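Local coordinates for X-ray repair cross complementing protein 1 variant (PDB 6WH1), which probably acts as a scaffold in DNA single-strand break repair, gathering repair proteins at the lesion and restraining PARP1, with its C-terminal BRCT domain forming this chain, at residues 55-60 and 67-72; 72-77 and 88-93; 11-16 and 20-25; 76-79 and 84-87. All coordinates share one frame; numbering follows the deposited sequence.

Contacts 1 and 3 each pack a helix on the four-stranded parallel sheet, whereas contacts 2 and 4 join helix 72-81 to the loop after it, with centres about 7 Å apart. Contact 1 is buried and its side chains are apolar, setting helix 55-63 against the edge strand 68-70. Contact 3 is partly buried: an arginine grips the carbonyls of Leu13 and Gly15, beside a buried leucine pair. Contact 2 is an aromatic packing that reaches solvent through Arg73, whereas contact 4 is buried and relies on a thiol that accepts a backbone N-H. Pro72 belongs to contacts 1 and 2, where strand 68-70 runs into helix 72-81.

Contact 1 of 4, residues 55-60 and 67-72; sequences PSFEEA and LAFVRP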
# COMPACT_ATOMS: atom_id res chain seq x y z
N PRO A 55 12.71 1.25 23.51
CA PRO A 55 13.92 2.06 23.31
C PRO A 55 14.40 2.21 21.88
O PRO A 55 15.14 3.15 21.56
CB PRO A 55 14.96 1.31 24.16
CG PRO A 55 14.17 0.72 25.26
CD PRO A 55 12.86 0.31 24.64
N SER A 56 14.01 1.29 20.99
CA SER A 56 14.40 1.43 19.59
C SER A 56 13.76 2.66 18.96
O SER A 56 14.33 3.25 18.03
CB SER A 56 14.05 0.17 18.80
OG SER A 56 12.65 0.01 18.68
N PHE A 57 12.59 3.08 19.46
CA PHE A 57 12.00 4.34 19.02
C PHE A 57 12.95 5.51 19.30
O PHE A 57 13.22 6.33 18.43
CB PHE A 57 10.66 4.58 19.72
CG PHE A 57 9.53 3.69 19.25
CD1 PHE A 57 9.74 2.36 18.92
CD2 PHE A 57 8.23 4.18 19.18
CE1 PHE A 57 8.69 1.55 18.50
CE2 PHE A 57 7.19 3.38 18.77
CZ PHE A 57 7.42 2.07 18.43
N GLU A 58 13.46 5.58 20.53
CA GLU A 58 14.38 6.65 20.90
C GLU A 58 15.67 6.56 20.09
O GLU A 58 16.24 7.59 19.69
CB GLU A 58 14.66 6.58 22.40
CG GLU A 58 15.54 7.71 22.92
CD GLU A 58 15.63 7.73 24.43
OE1 GLU A 58 14.84 7.02 25.09
OE2 GLU A 58 16.50 8.46 24.95
N GLU A 59 16.15 5.34 19.84
CA GLU A 59 17.36 5.17 19.04
C GLU A 59 17.15 5.68 17.61
O GLU A 59 18.04 6.31 17.03
CB GLU A 59 17.78 3.70 19.02
CG GLU A 59 18.54 3.27 20.27
CD GLU A 59 19.59 4.27 20.70
OE1 GLU A 59 19.49 4.79 21.84
OE2 GLU A 59 20.52 4.54 19.91
N ALA A 60 15.97 5.41 17.03
CA ALA A 60 15.67 5.94 15.70
C ALA A 60 15.51 7.45 15.73
O ALA A 60 15.84 8.13 14.74
CB ALA A 60 14.41 5.27 15.15
N LEU A 67 11.46 12.43 12.80
CA LEU A 67 10.64 11.24 12.69
C LEU A 67 9.45 11.31 13.63
O LEU A 67 9.55 11.83 14.75
CB LEU A 67 11.50 10.01 12.98
CG LEU A 67 10.92 8.73 13.57
CD1 LEU A 67 10.09 8.01 12.53
CD2 LEU A 67 12.07 7.86 14.03
N ALA A 68 8.31 10.79 13.17
CA ALA A 68 7.07 10.80 13.94
C ALA A 68 6.53 9.39 14.05
O ALA A 68 6.60 8.60 13.10
CB ALA A 68 6.02 11.71 13.29
N PHE A 69 5.97 9.07 15.22
CA PHE A 69 5.42 7.76 15.53
C PHE A 69 3.91 7.89 15.66
O PHE A 69 3.42 8.66 16.50
CB PHE A 69 6.03 7.19 16.80
CG PHE A 69 7.52 7.04 16.74
CD1 PHE A 69 8.36 8.07 17.13
CD2 PHE A 69 8.09 5.87 16.27
CE1 PHE A 69 9.73 7.93 17.07
CE2 PHE A 69 9.45 5.72 16.20
CZ PHE A 69 10.27 6.75 16.61
N VAL A 70 3.17 7.16 14.82
CA VAL A 70 1.74 7.37 14.66
C VAL A 70 1.02 6.02 14.64
O VAL A 70 1.59 5.00 14.24
CB VAL A 70 1.41 8.16 13.36
CG1 VAL A 70 0.05 8.78 13.47
CG2 VAL A 70 2.46 9.23 13.08
N ARG A 71 -0.25 6.04 15.05
CA ARG A 71 -1.11 4.87 15.09
C ARG A 71 -1.83 4.68 13.75
O ARG A 71 -2.02 5.64 13.00
CB ARG A 71 -2.13 5.00 16.21
CG ARG A 71 -1.51 5.11 17.59
CD ARG A 71 -1.48 3.76 18.28
NE ARG A 71 -0.87 3.84 19.61
CZ ARG A 71 0.14 3.08 20.01
NH1 ARG A 71 0.66 2.18 19.19
NH2 ARG A 71 0.63 3.22 21.24
N PRO A 72 -2.23 3.44 13.44
CA PRO A 72 -2.92 3.18 12.16
C PRO A 72 -4.23 3.95 12.00
O PRO A 72 -4.70 4.12 10.86
CB PRO A 72 -3.17 1.67 12.20
CG PRO A 72 -2.11 1.13 13.11
CD PRO A 72 -1.90 2.19 14.16
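Ala60 N donates to Ser56 O at 2.9 Å, a regular helical bond in the turn that carries Phe57 and Ala60; the CB of Ala60 points at residues 67-72. The side chains that meet across the contact are apolar. The ring of Phe57 lies nearly parallel to that of Phe69, with planes 11° apart, but it is slid so far that the two scarcely overlap although their centroids are 4.6 Å apart. Phe57 CD2 is the leading atom: it stands over the rim of one Phe69 face, 3.4 Å from Phe69 CD2. Phe57 CB adds an off-centre CH-pi contact, 4.2 Å from the Phe69 centroid, and Phe69 CZ comes within 3.5 Å of Phe57 O. With CG anti to its carbonyl carbon (chi1 -59°), the Phe69 ring reaches Phe57 on the helix. On the opposite face of the same ring lies Leu67 CD1, while the other branch, Leu67 CD2, meets Ala60 CB at 3.7 Å. Replacing Phe69 with alanine would probably open a gap between helix and strand and take away the Phe57 ring's near-parallel neighbour, leaving it to pack on Trp53. Trp53 meets both rings, Phe69 edge-to-face. The contact packs the helix of a beta-alpha-beta crossover against its second strand: strand 46-48 leads into helix 55-63 and on to strand 68-70, which lies beside strand 46-48 at the sheet's edge.

Contact 2 of 4, residues 72-77 and 88-93; sequences PRWIYS and QLYGVV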
# COMPACT_ATOMS: atom_id res chain seq x y z
N PRO A 72 -2.23 3.44 13.44
CA PRO A 72 -2.92 3.18 12.16
C PRO A 72 -4.23 3.95 12.00
O PRO A 72 -4.70 4.12 10.86
CB PRO A 72 -3.17 1.67 12.20
CG PRO A 72 -2.11 1.13 13.11
CD PRO A 72 -1.90 2.19 14.16
N ARG A 73 -4.82 4.42 13.10
CA ARG A 73 -6.06 5.19 12.97
C ARG A 73 -5.83 6.50 12.23
O ARG A 73 -6.76 7.03 11.61
CB ARG A 73 -6.67 5.46 14.34
CG ARG A 73 -8.14 5.88 14.25
CD ARG A 73 -8.68 6.38 15.57
NE ARG A 73 -9.70 7.40 15.38
CZ ARG A 73 -10.06 8.27 16.32
NH1 ARG A 73 -9.48 8.24 17.51
NH2 ARG A 73 -11.00 9.18 16.06
N TRP A 74 -4.60 7.03 12.27
CA TRP A 74 -4.29 8.20 11.44
C TRP A 74 -4.55 7.91 9.97
O TRP A 74 -5.23 8.68 9.29
CB TRP A 74 -2.83 8.61 11.64
CG TRP A 74 -2.40 9.76 10.77
CD1 TRP A 74 -3.13 10.88 10.48
CD2 TRP A 74 -1.16 9.90 10.08
NE1 TRP A 74 -2.41 11.71 9.65
CE2 TRP A 74 -1.20 11.13 9.39
CE3 TRP A 74 -0.01 9.11 9.97
CZ2 TRP A 74 -0.13 11.59 8.61
CZ3 TRP A 74 1.05 9.57 9.19
CH2 TRP A 74 0.97 10.79 8.52
N ILE A 75 -4.01 6.80 9.47
CA ILE A 75 -4.21 6.41 8.08
C ILE A 75 -5.69 6.18 7.81
O ILE A 75 -6.24 6.64 6.79
CB ILE A 75 -3.37 5.17 7.75
CG1 ILE A 75 -1.93 5.34 8.25
CG2 ILE A 75 -3.40 4.88 6.26
CD1 ILE A 75 -1.12 6.32 7.45
N TYR A 76 -6.37 5.46 8.71
CA TYR A 76 -7.79 5.17 8.50
C TYR A 76 -8.60 6.44 8.36
O TYR A 76 -9.39 6.60 7.42
CB TYR A 76 -8.34 4.31 9.64
CG TYR A 76 -7.63 3.00 9.82
CD1 TYR A 76 -7.18 2.27 8.72
CD2 TYR A 76 -7.40 2.48 11.09
CE1 TYR A 76 -6.52 1.07 8.89
CE2 TYR A 76 -6.75 1.28 11.26
CZ TYR A 76 -6.31 0.58 10.16
OH TYR A 76 -5.66 -0.62 10.32
N SER A 77 -8.43 7.38 9.30
CA SER A 77 -9.22 8.61 9.28
C SER A 77 -8.80 9.53 8.14
O SER A 77 -9.63 10.29 7.63
CB SER A 77 -9.11 9.34 10.62
OG SER A 77 -9.14 8.43 11.70
N GLN A 88 -0.34 14.30 14.64
CA GLN A 88 -0.25 14.52 16.08
C GLN A 88 -1.50 14.05 16.81
O GLN A 88 -1.42 13.74 18.00
CB GLN A 88 0.00 16.00 16.39
CG GLN A 88 1.28 16.56 15.80
CD GLN A 88 1.04 17.27 14.48
OE1 GLN A 88 0.53 16.68 13.53
NE2 GLN A 88 1.40 18.56 14.42
N LEU A 89 -2.64 13.99 16.12
CA LEU A 89 -3.86 13.51 16.78
C LEU A 89 -3.77 12.04 17.17
O LEU A 89 -4.55 11.60 18.03
CB LEU A 89 -5.07 13.74 15.87
CG LEU A 89 -5.82 15.06 15.97
CD1 LEU A 89 -6.93 15.11 14.93
CD2 LEU A 89 -6.39 15.25 17.36
N TYR A 90 -2.85 11.28 16.58
CA TYR A 90 -2.80 9.83 16.75
C TYR A 90 -1.40 9.36 17.11
O TYR A 90 -1.02 8.23 16.79
CB TYR A 90 -3.29 9.12 15.48
CG TYR A 90 -4.50 9.77 14.85
CD1 TYR A 90 -4.37 10.79 13.92
CD2 TYR A 90 -5.78 9.36 15.19
CE1 TYR A 90 -5.48 11.39 13.34
CE2 TYR A 90 -6.90 9.94 14.62
CZ TYR A 90 -6.74 10.96 13.70
OH TYR A 90 -7.85 11.54 13.13
N GLY A 91 -0.63 10.20 17.80
CA GLY A 91 0.77 9.90 18.02
C GLY A 91 1.01 8.86 19.11
O GLY A 91 0.18 8.63 19.99
N VAL A 92 2.18 8.23 19.02
CA VAL A 92 2.68 7.29 20.01
C VAL A 92 3.83 7.96 20.75
O VAL A 92 4.74 8.52 20.12
CB VAL A 92 3.14 5.98 19.35
CG1 VAL A 92 3.46 4.92 20.41
CG2 VAL A 92 2.09 5.47 18.37
N VAL A 93 3.79 7.93 22.08
CA VAL A 93 4.83 8.55 22.90
C VAL A 93 5.21 7.58 24.01
O VAL A 93 4.50 6.59 24.25
CB VAL A 93 4.37 9.91 23.47
CG1 VAL A 93 3.98 10.87 22.36
CG2 VAL A 93 3.24 9.72 24.46
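Tyr90 lays one face of its ring against the start of helix 72-81, the last helix of the BRCT fold, where Trp74 is the tryptophan of the family's W-x-x-x-C signature. Trp74 CA sits over that face, 3.8 Å from the ring centroid, as a CH-pi contact. Trp74 CB follows at 3.5 Å from Tyr90 CD1. The indole itself is offset: its five-membered ring is tilted 27° from the tyrosine plane and barely overlaps it. With CG anti to the backbone N (chi1 177°), the indole passes beside Tyr90, and NE1 bonds to Leu85 O. Arg73 meets the same tyrosine differently. Its guanidinium stands almost upright to the ring, at 80°, with Tyr90 CE2 over one guanidinium face and 3.9 Å from Arg73 NE, so this is edge packing and not a cation-pi stack. Leu89 CB lies on the other face of Tyr90, which holds the ring between helix and loop. A serine in place of Tyr90 would probably strip the helix backbone at Trp74 of its cover and set the Arg73 side chain free to turn. At the phenol end Tyr90 OH packs against Ser77 CB, 3.6 Å away; Ser77 OG instead donates to Arg73 O at 2.8 Å, from the opposite face of that carbonyl to the helical donor Ser77 N.

Contact 3 of 4, residues 11-16 and 20-25; sequences FFLYGE and DERRKL
Arg22 NH2 donates to two backbone carbonyls of residues 11-16. The shorter bond runs 2.8 Å to Gly15 O; the oxygen lies in the guanidinium plane and receives the donor nearly head-on, at a C=O...N angle of 162°. The second, 3.3 Å to Leu13 O, is less well directed, since the nitrogen stands above the carbonyl plane. Between them the two bonds limit rotation of the guanidinium, whose NH1 also rests 4.0 Å from Leu13 CB. A bend in the arginine chain at chi3 (-89°) turns the group toward the carbonyls of Leu13 and Gly15. Deeper in, Leu13 CD1 meets Leu25 CB at 4.2 Å. The strand and helix concerned open the beta-alpha-beta unit formed by strand 10-13, helix 21-31 and strand 35-36, and the contact closes the short loop between its first two elements. Gly15 presents its carbonyl from a backbone conformation in which a side chain would be jammed against the preceding carbonyl oxygen. Further out, Phe17 of the loop touches Arg22, Leu13 also touches Ile48 and Ile26, and Leu25 packs on Pro72 and Ile75 of helix 72-81.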
# COMPACT_ATOMS: atom_id res chain seq x y z
N PHE A 11 6.90 5.95 4.76
CA PHE A 11 6.25 5.23 5.85
C PHE A 11 6.96 3.90 6.08
O PHE A 11 7.43 3.25 5.14
CB PHE A 11 4.77 4.96 5.54
CG PHE A 11 3.93 6.20 5.39
CD1 PHE A 11 4.01 6.97 4.23
CD2 PHE A 11 3.06 6.60 6.39
CE1 PHE A 11 3.24 8.11 4.09
CE2 PHE A 11 2.30 7.75 6.25
CZ PHE A 11 2.38 8.50 5.10
N PHE A 12 7.02 3.49 7.35
CA PHE A 12 7.45 2.15 7.71
C PHE A 12 6.46 1.58 8.71
O PHE A 12 6.18 2.21 9.73
CB PHE A 12 8.86 2.12 8.30
CG PHE A 12 9.32 0.74 8.71
CD1 PHE A 12 9.57 -0.23 7.75
CD2 PHE A 12 9.47 0.41 10.05
CE1 PHE A 12 9.99 -1.51 8.12
CE2 PHE A 12 9.88 -0.87 10.43
CZ PHE A 12 10.14 -1.83 9.46
N LEU A 13 5.94 0.39 8.41
CA LEU A 13 5.01 -0.30 9.29
C LEU A 13 5.82 -1.22 10.20
O LEU A 13 6.41 -2.21 9.74
CB LEU A 13 3.98 -1.07 8.47
CG LEU A 13 3.38 -0.30 7.29
CD1 LEU A 13 2.35 -1.14 6.55
CD2 LEU A 13 2.77 1.02 7.74
N TYR A 14 5.86 -0.90 11.49
CA TYR A 14 6.69 -1.61 12.45
C TYR A 14 5.81 -2.46 13.37
O TYR A 14 4.82 -1.96 13.91
CB TYR A 14 7.53 -0.63 13.27
CG TYR A 14 8.27 -1.26 14.44
CD1 TYR A 14 9.43 -1.98 14.25
CD2 TYR A 14 7.80 -1.11 15.75
CE1 TYR A 14 10.11 -2.55 15.31
CE2 TYR A 14 8.47 -1.67 16.82
CZ TYR A 14 9.62 -2.39 16.59
OH TYR A 14 10.30 -2.95 17.65
N GLY A 15 6.19 -3.72 13.53
CA GLY A 15 5.48 -4.61 14.43
C GLY A 15 4.34 -5.35 13.76
O GLY A 15 4.17 -5.34 12.54
N GLU A 16 3.55 -6.00 14.60
CA GLU A 16 2.42 -6.80 14.16
C GLU A 16 1.13 -6.02 14.30
O GLU A 16 0.90 -5.34 15.30
CB GLU A 16 2.33 -8.11 14.96
N ASP A 20 -6.16 -8.08 9.20
CA ASP A 20 -5.72 -7.60 7.90
C ASP A 20 -5.30 -6.13 7.94
O ASP A 20 -5.23 -5.48 6.89
CB ASP A 20 -6.82 -7.81 6.85
CG ASP A 20 -8.02 -6.90 7.06
OD1 ASP A 20 -8.94 -6.95 6.22
OD2 ASP A 20 -8.07 -6.13 8.05
N GLU A 21 -5.04 -5.60 9.14
CA GLU A 21 -4.72 -4.19 9.27
C GLU A 21 -3.49 -3.83 8.45
O GLU A 21 -3.41 -2.74 7.87
CB GLU A 21 -4.51 -3.83 10.74
CG GLU A 21 -5.80 -3.57 11.51
CD GLU A 21 -5.62 -2.51 12.59
OE1 GLU A 21 -4.46 -2.22 12.95
OE2 GLU A 21 -6.64 -1.97 13.06
N ARG A 22 -2.51 -4.74 8.39
CA ARG A 22 -1.30 -4.47 7.61
C ARG A 22 -1.64 -4.26 6.14
O ARG A 22 -1.18 -3.29 5.52
CB ARG A 22 -0.31 -5.63 7.78
CG ARG A 22 1.02 -5.43 7.09
CD ARG A 22 2.06 -6.44 7.58
NE ARG A 22 2.79 -5.97 8.75
CZ ARG A 22 3.91 -5.24 8.69
NH1 ARG A 22 4.42 -4.90 7.52
NH2 ARG A 22 4.50 -4.85 9.81
N ARG A 23 -2.45 -5.15 5.57
CA ARG A 23 -2.87 -5.01 4.18
C ARG A 23 -3.65 -3.72 3.97
O ARG A 23 -3.45 -3.02 2.97
CB ARG A 23 -3.72 -6.22 3.77
CG ARG A 23 -3.43 -6.74 2.37
CD ARG A 23 -4.49 -7.75 1.92
NE ARG A 23 -5.79 -7.12 1.73
CZ ARG A 23 -6.21 -6.62 0.57
NH1 ARG A 23 -5.44 -6.69 -0.51
NH2 ARG A 23 -7.41 -6.06 0.48
N LYS A 24 -4.54 -3.38 4.91
CA LYS A 24 -5.33 -2.16 4.75
C LYS A 24 -4.44 -0.92 4.76
O LYS A 24 -4.64 0.01 3.96
CB LYS A 24 -6.39 -2.09 5.85
CG LYS A 24 -7.32 -0.90 5.76
CD LYS A 24 -8.40 -0.96 6.83
CE LYS A 24 -9.79 -0.95 6.22
NZ LYS A 24 -10.38 0.41 6.22
N LEU A 25 -3.45 -0.89 5.66
CA LEU A 25 -2.54 0.25 5.73
C LEU A 25 -1.71 0.36 4.46
O LEU A 25 -1.50 1.47 3.94
CB LEU A 25 -1.63 0.13 6.95
CG LEU A 25 -2.35 0.20 8.30
CD1 LEU A 25 -1.50 -0.43 9.39
CD2 LEU A 25 -2.68 1.65 8.63

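Contact 4 of 4, residues 76-79 and 84-87; sequences YSCN and LLPH
Cys78 SG accepts the backbone N-H of Leu85 in a fairly straight bond, 3.4 Å from Leu85 N with an N-H...S angle of 165°. The thiol is one of two polar links between helix 72-81 and the loop that follows it; the other runs from Trp74 NE1 to Leu85 O, so both the N-H and the C=O of Leu85 are bonded to that helix. Its position, at the cysteine end of the W-x-x-x-C pattern that begins with Trp74, is characteristic of BRCT domains. The sulfur is directed there because it lies roughly anti to its own carbonyl carbon (chi1 -86°). Around this bond the packing is close. Leu84 CA approaches Cys78 SG at 4.1 Å, and Leu85 CB does so at 4.2 Å. Leu85 also pushes its CD1 branch against the helix backbone, 3.2 Å from Ser77 O and 3.5 Å from Ser77 C, a snug fit in which the leucine's chi2 of 126° departs from a staggered value. The same methyl grazes Ser77 CB at 4.2 Å.

Away from this centre the contact slackens. The CB of Leu84 points away from the helix, and its CD1 stays 4.5 Å from Cys78 SG. Pro86 also turns outward and is exposed, while Asn79, on the far side of the helix, packs against an apolar side chain of a different protein chain in the assembly. In the fold, the loop passes from the end of helix 72-81 beside Phe5 and Phe6, which Leu84 touches, to strand 68-70, where His87 rests on Ala68 and Val70.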
# COMPACT_ATOMS: atom_id res chain seq x y z
N TYR A 76 -6.37 5.46 8.71
CA TYR A 76 -7.79 5.17 8.50
C TYR A 76 -8.60 6.44 8.36
O TYR A 76 -9.39 6.60 7.42
CB TYR A 76 -8.34 4.31 9.64
CG TYR A 76 -7.63 3.00 9.82
CD1 TYR A 76 -7.18 2.27 8.72
CD2 TYR A 76 -7.40 2.48 11.09
CE1 TYR A 76 -6.52 1.07 8.89
CE2 TYR A 76 -6.75 1.28 11.26
CZ TYR A 76 -6.31 0.58 10.16
OH TYR A 76 -5.66 -0.62 10.32
N SER A 77 -8.43 7.38 9.30
CA SER A 77 -9.22 8.61 9.28
C SER A 77 -8.80 9.53 8.14
O SER A 77 -9.63 10.29 7.63
CB SER A 77 -9.11 9.34 10.62
OG SER A 77 -9.14 8.43 11.70
N CYS A 78 -7.52 9.49 7.75
CA CYS A 78 -7.12 10.19 6.54
C CYS A 78 -7.92 9.69 5.35
O CYS A 78 -8.34 10.48 4.50
CB CYS A 78 -5.62 10.00 6.29
SG CYS A 78 -4.53 11.17 7.14
N ASN A 79 -8.15 8.38 5.29
CA ASN A 79 -8.99 7.84 4.22
C ASN A 79 -10.44 8.27 4.38
O ASN A 79 -11.12 8.59 3.40
CB ASN A 79 -8.89 6.32 4.19
CG ASN A 79 -9.86 5.69 3.21
OD1 ASN A 79 -9.70 5.80 1.99
ND2 ASN A 79 -10.90 5.04 3.74
N LEU A 84 -5.43 14.98 4.41
CA LEU A 84 -4.26 14.77 5.25
C LEU A 84 -4.55 15.36 6.63
O LEU A 84 -4.49 16.57 6.82
CB LEU A 84 -3.01 15.40 4.64
CG LEU A 84 -1.76 15.32 5.53
CD1 LEU A 84 -1.28 13.87 5.68
CD2 LEU A 84 -0.64 16.21 5.01
N LEU A 85 -4.87 14.50 7.58
CA LEU A 85 -5.13 15.01 8.91
C LEU A 85 -3.83 15.07 9.71
O LEU A 85 -2.86 14.36 9.40
CB LEU A 85 -6.16 14.14 9.62
CG LEU A 85 -7.59 14.28 9.07
CD1 LEU A 85 -8.14 12.92 8.70
CD2 LEU A 85 -8.50 14.93 10.09
N PRO A 86 -3.75 15.92 10.73
CA PRO A 86 -2.50 16.04 11.50
C PRO A 86 -2.22 14.77 12.30
O PRO A 86 -2.99 14.39 13.19
CB PRO A 86 -2.75 17.25 12.41
CG PRO A 86 -4.23 17.37 12.50
CD PRO A 86 -4.76 16.90 11.18
N HIS A 87 -1.10 14.12 11.97
CA HIS A 87 -0.69 12.90 12.65
C HIS A 87 -0.57 13.07 14.15
O HIS A 87 -0.67 12.08 14.88
CB HIS A 87 0.65 12.42 12.10
CG HIS A 87 1.78 13.36 12.38
ND1 HIS A 87 2.45 13.38 13.59
CD2 HIS A 87 2.35 14.33 11.62
CE1 HIS A 87 3.39 14.31 13.55
NE2 HIS A 87 3.35 14.90 12.37